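Local coordinates for Lmo0325 protein (Listeria monocytogenes EGD-e, PDB 4RYK) that probably binds DNA as a transcriptional regulator of the Rgg family, through an XRE-type helix-turn-helix domain, at residues 9-21 and 41-53. Numbering follows the deposited sequence. Where two conformers were deposited one is given.
Sequences SYGELIREIRLSK and FEKGKHEITLSLF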
# COMPACT_ATOMS: atom_id res chain seq x y z
N SER A 9 8.71 24.08 5.73
CA SER A 9 8.14 24.27 4.36
C SER A 9 8.55 23.21 3.38
O SER A 9 9.63 22.59 3.51
CB SER A 9 8.55 25.62 3.74
OG SER A 9 9.89 25.61 3.19
N TYR A 10 7.71 23.00 2.35
CA TYR A 10 7.99 22.00 1.31
C TYR A 10 9.38 22.24 0.69
O TYR A 10 10.17 21.32 0.50
CB TYR A 10 6.96 22.01 0.18
CG TYR A 10 5.48 21.95 0.61
CD1 TYR A 10 4.98 20.92 1.42
CD2 TYR A 10 4.59 22.93 0.16
CE1 TYR A 10 3.63 20.89 1.78
CE2 TYR A 10 3.26 22.92 0.54
CZ TYR A 10 2.78 21.90 1.34
OH TYR A 10 1.43 21.95 1.66
N GLY A 11 9.70 23.49 0.38
CA GLY A 11 10.94 23.80 -0.33
C GLY A 11 12.16 23.53 0.53
O GLY A 11 13.21 23.14 0.01
N GLU A 12 12.02 23.70 1.83
CA GLU A 12 13.15 23.44 2.74
C GLU A 12 13.46 21.96 2.74
O GLU A 12 14.63 21.59 2.73
CB GLU A 12 12.87 23.99 4.14
CG GLU A 12 13.07 25.49 4.19
CD GLU A 12 12.37 26.15 5.35
OE1 GLU A 12 13.02 26.47 6.35
OE2 GLU A 12 11.16 26.37 5.26
N LEU A 13 12.43 21.12 2.65
CA LEU A 13 12.67 19.68 2.58
C LEU A 13 13.27 19.27 1.22
O LEU A 13 14.17 18.43 1.14
CB LEU A 13 11.40 18.90 2.88
CG LEU A 13 11.53 17.39 2.70
CD1 LEU A 13 12.66 16.83 3.55
CD2 LEU A 13 10.23 16.73 3.13
N ILE A 14 12.77 19.88 0.15
CA ILE A 14 13.30 19.61 -1.16
C ILE A 14 14.80 19.91 -1.15
O ILE A 14 15.57 19.15 -1.65
CB ILE A 14 12.62 20.44 -2.27
CG1 ILE A 14 11.15 20.01 -2.50
CG2 ILE A 14 13.38 20.27 -3.58
CD1 ILE A 14 10.98 18.63 -3.11
N ARG A 15 15.18 21.03 -0.57
CA ARG A 15 16.58 21.41 -0.49
C ARG A 15 17.42 20.33 0.19
O ARG A 15 18.46 19.93 -0.33
CB ARG A 15 16.72 22.73 0.24
CG ARG A 15 18.11 22.99 0.80
CD ARG A 15 18.05 24.10 1.84
NE ARG A 15 19.38 24.44 2.29
CZ ARG A 15 20.07 23.69 3.11
NH1 ARG A 15 19.55 22.55 3.58
NH2 ARG A 15 21.26 24.07 3.43
N GLU A 16 16.94 19.86 1.32
CA GLU A 16 17.66 18.86 2.10
C GLU A 16 17.79 17.57 1.31
O GLU A 16 18.85 16.94 1.26
CB GLU A 16 16.93 18.66 3.41
CG GLU A 16 17.26 17.38 4.13
CD GLU A 16 16.50 17.25 5.45
OE1 GLU A 16 16.15 16.09 5.83
OE2 GLU A 16 16.24 18.30 6.10
N ILE A 17 16.71 17.17 0.63
CA ILE A 17 16.79 15.97 -0.17
C ILE A 17 17.74 16.13 -1.36
O ILE A 17 18.57 15.26 -1.64
CB ILE A 17 15.40 15.52 -0.68
CG1 ILE A 17 14.53 15.05 0.49
CG2 ILE A 17 15.57 14.37 -1.65
CD1 ILE A 17 13.04 15.03 0.14
N ARG A 18 17.58 17.24 -2.06
CA ARG A 18 18.48 17.59 -3.14
C ARG A 18 19.94 17.52 -2.71
O ARG A 18 20.76 16.87 -3.38
CB ARG A 18 18.15 18.99 -3.68
CG ARG A 18 19.13 19.47 -4.70
CD ARG A 18 18.81 20.84 -5.23
NE ARG A 18 19.04 21.91 -4.28
CZ ARG A 18 20.23 22.38 -3.89
NH1 ARG A 18 21.35 21.81 -4.32
NH2 ARG A 18 20.28 23.40 -3.05
N LEU A 19 20.26 18.14 -1.58
CA LEU A 19 21.60 18.10 -1.07
C LEU A 19 22.05 16.69 -0.72
O LEU A 19 23.22 16.33 -1.01
CB LEU A 19 21.80 19.04 0.12
CG LEU A 19 21.73 20.50 -0.31
CD1 LEU A 19 21.55 21.40 0.91
CD2 LEU A 19 23.00 20.90 -1.06
N SER A 20 21.17 15.86 -0.17
CA SER A 20 21.57 14.50 0.26
C SER A 20 21.96 13.70 -1.00
O SER A 20 22.75 12.77 -0.94
CB SER A 20 20.43 13.79 1.02
OG SER A 20 19.35 13.51 0.12
N LYS A 21 21.41 14.07 -2.14
CA LYS A 21 21.68 13.33 -3.39
C LYS A 21 22.83 13.89 -4.21
O LYS A 21 23.18 13.32 -5.25
CB LYS A 21 20.40 13.28 -4.25
CG LYS A 21 19.28 12.46 -3.58
CD LYS A 21 18.15 12.22 -4.55
CE LYS A 21 16.92 11.61 -3.91
NZ LYS A 21 17.23 10.44 -3.05
N PHE A 41 12.14 29.54 -3.02
CA PHE A 41 11.37 28.33 -2.69
C PHE A 41 12.11 27.50 -1.66
O PHE A 41 11.50 27.03 -0.72
CB PHE A 41 11.17 27.52 -3.98
CG PHE A 41 10.63 26.14 -3.79
CD1 PHE A 41 9.36 25.92 -3.26
CD2 PHE A 41 11.37 25.04 -4.23
CE1 PHE A 41 8.86 24.65 -3.12
CE2 PHE A 41 10.87 23.76 -4.08
CZ PHE A 41 9.61 23.57 -3.52
N GLU A 42 13.42 27.33 -1.83
CA GLU A 42 14.21 26.51 -0.89
C GLU A 42 14.38 27.14 0.50
O GLU A 42 14.65 26.44 1.45
CB GLU A 42 15.56 26.11 -1.50
CG GLU A 42 15.40 25.10 -2.64
CD GLU A 42 16.68 24.34 -2.96
OE1 GLU A 42 17.77 24.81 -2.58
OE2 GLU A 42 16.58 23.26 -3.59
N LYS A 43 14.15 28.44 0.62
CA LYS A 43 14.11 29.11 1.92
C LYS A 43 12.72 29.23 2.48
O LYS A 43 12.53 29.85 3.52
CB LYS A 43 14.68 30.52 1.80
CG LYS A 43 16.10 30.49 1.30
CD LYS A 43 16.73 31.87 1.23
CE LYS A 43 18.23 31.72 1.08
NZ LYS A 43 18.88 33.04 0.95
N GLY A 44 11.73 28.71 1.78
CA GLY A 44 10.35 28.85 2.22
C GLY A 44 9.78 30.23 1.97
O GLY A 44 8.83 30.64 2.62
N LYS A 45 10.33 30.97 1.04
CA LYS A 45 9.78 32.26 0.76
C LYS A 45 8.81 32.28 -0.41
O LYS A 45 8.22 33.31 -0.67
CB LYS A 45 10.91 33.27 0.58
CG LYS A 45 11.48 33.75 1.91
CD LYS A 45 10.35 34.24 2.81
CE LYS A 45 10.80 35.18 3.92
NZ LYS A 45 10.93 34.42 5.19
N HIS A 46 8.64 31.18 -1.13
CA HIS A 46 7.66 31.15 -2.23
C HIS A 46 6.79 29.92 -2.15
O HIS A 46 7.33 28.83 -2.03
CB HIS A 46 8.35 31.04 -3.56
CG HIS A 46 8.95 32.31 -4.03
ND1 HIS A 46 10.29 32.43 -4.33
CD2 HIS A 46 8.40 33.52 -4.24
CE1 HIS A 46 10.54 33.67 -4.71
NE2 HIS A 46 9.41 34.35 -4.66
N GLU A 47 5.48 30.09 -2.27
CA GLU A 47 4.51 28.98 -2.37
C GLU A 47 4.57 28.35 -3.76
O GLU A 47 4.30 28.97 -4.75
CB GLU A 47 3.09 29.49 -2.12
CG GLU A 47 2.78 29.89 -0.69
CD GLU A 47 2.65 28.71 0.26
OE1 GLU A 47 2.68 27.53 -0.18
OE2 GLU A 47 2.51 28.98 1.46
N ILE A 48 4.94 27.09 -3.85
CA ILE A 48 5.03 26.47 -5.17
C ILE A 48 3.61 26.07 -5.66
O ILE A 48 2.78 25.64 -4.84
CB ILE A 48 6.04 25.26 -5.07
CG1 ILE A 48 6.64 24.87 -6.43
CG2 ILE A 48 5.44 24.07 -4.30
CD1 ILE A 48 7.22 26.02 -7.22
N THR A 49 3.35 26.16 -6.96
CA THR A 49 2.15 25.49 -7.50
C THR A 49 2.35 24.02 -7.54
O THR A 49 3.47 23.53 -7.68
CB THR A 49 1.78 25.92 -8.91
OG1 THR A 49 2.84 25.60 -9.80
CG2 THR A 49 1.51 27.43 -8.96
N LEU A 50 1.26 23.30 -7.43
CA LEU A 50 1.30 21.86 -7.50
C LEU A 50 1.86 21.31 -8.81
O LEU A 50 2.61 20.32 -8.79
CB LEU A 50 -0.09 21.26 -7.22
CG LEU A 50 -0.26 19.76 -7.40
CD1 LEU A 50 0.69 18.94 -6.55
CD2 LEU A 50 -1.71 19.43 -7.03
N SER A 51 1.56 21.93 -9.95
CA SER A 51 2.10 21.38 -11.20
C SER A 51 3.60 21.57 -11.28
O SER A 51 4.28 20.71 -11.79
CB SER A 51 1.44 21.95 -12.47
OG SER A 51 1.12 23.28 -12.27
N LEU A 52 4.12 22.68 -10.77
CA LEU A 52 5.56 22.88 -10.79
C LEU A 52 6.21 21.95 -9.81
O LEU A 52 7.31 21.42 -10.06
CB LEU A 52 5.91 24.31 -10.43
CG LEU A 52 5.48 25.26 -11.55
CD1 LEU A 52 5.62 26.68 -11.06
CD2 LEU A 52 6.31 25.04 -12.80
N PHE A 53 5.53 21.74 -8.69
CA PHE A 53 6.05 20.86 -7.65
C PHE A 53 6.23 19.43 -8.15
O PHE A 53 7.27 18.84 -7.88
CB PHE A 53 5.17 20.89 -6.41
CG PHE A 53 5.76 20.19 -5.22
CD1 PHE A 53 6.87 20.74 -4.56
CD2 PHE A 53 5.19 19.04 -4.72
CE1 PHE A 53 7.41 20.12 -3.44
CE2 PHE A 53 5.75 18.41 -3.62
CZ PHE A 53 6.85 18.95 -2.98
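G11 CA packs over one face of the F41 ring, 3.6 Å from its centroid, in a CH-pi contact. The backbones come close here, and G11 CA also makes a CA-H...O contact with F41 O at 3.3 Å. I14 CG1 touches two rings, 4.0 Å from F41 CZ and 3.9 Å from F53 CE1. Y10 CB also touches F53 CE1.

E42 fits as a knob into a hole formed by G11, I14, R15 and R18. Its carboxylate runs past R15 CB to reach R18. R18 holds it side-on in a two-bond salt bridge: R18 NE donates to E42 OE2 and R18 NH2 to E42 OE1, each at 2.9 Å and nearly straight. The bend at chi3 (72°) brings the NE/NH2 edge of the guanidinium to the carboxylate, and the two planes lie only 10° apart. Both E42 oxygens use their syn lone pairs. Y29 OH and Q25 NE2 add one bond each, so this buried carboxylate is well satisfied. R18 NH1 bonds L23 O. At the N-terminal end of helix 10-20, S9 OG lies 3.4 Å from G44 CA, where a Schellman motif ends helix 35-42.

The contact ties the first helix of the helix-turn-helix domain, 10-20, to the end of helix 35-42 and the start of helix 50-60. Helix 25-29 packs against I14, R18 and F41, while F67 of helix 64-71 meets I14 and F53.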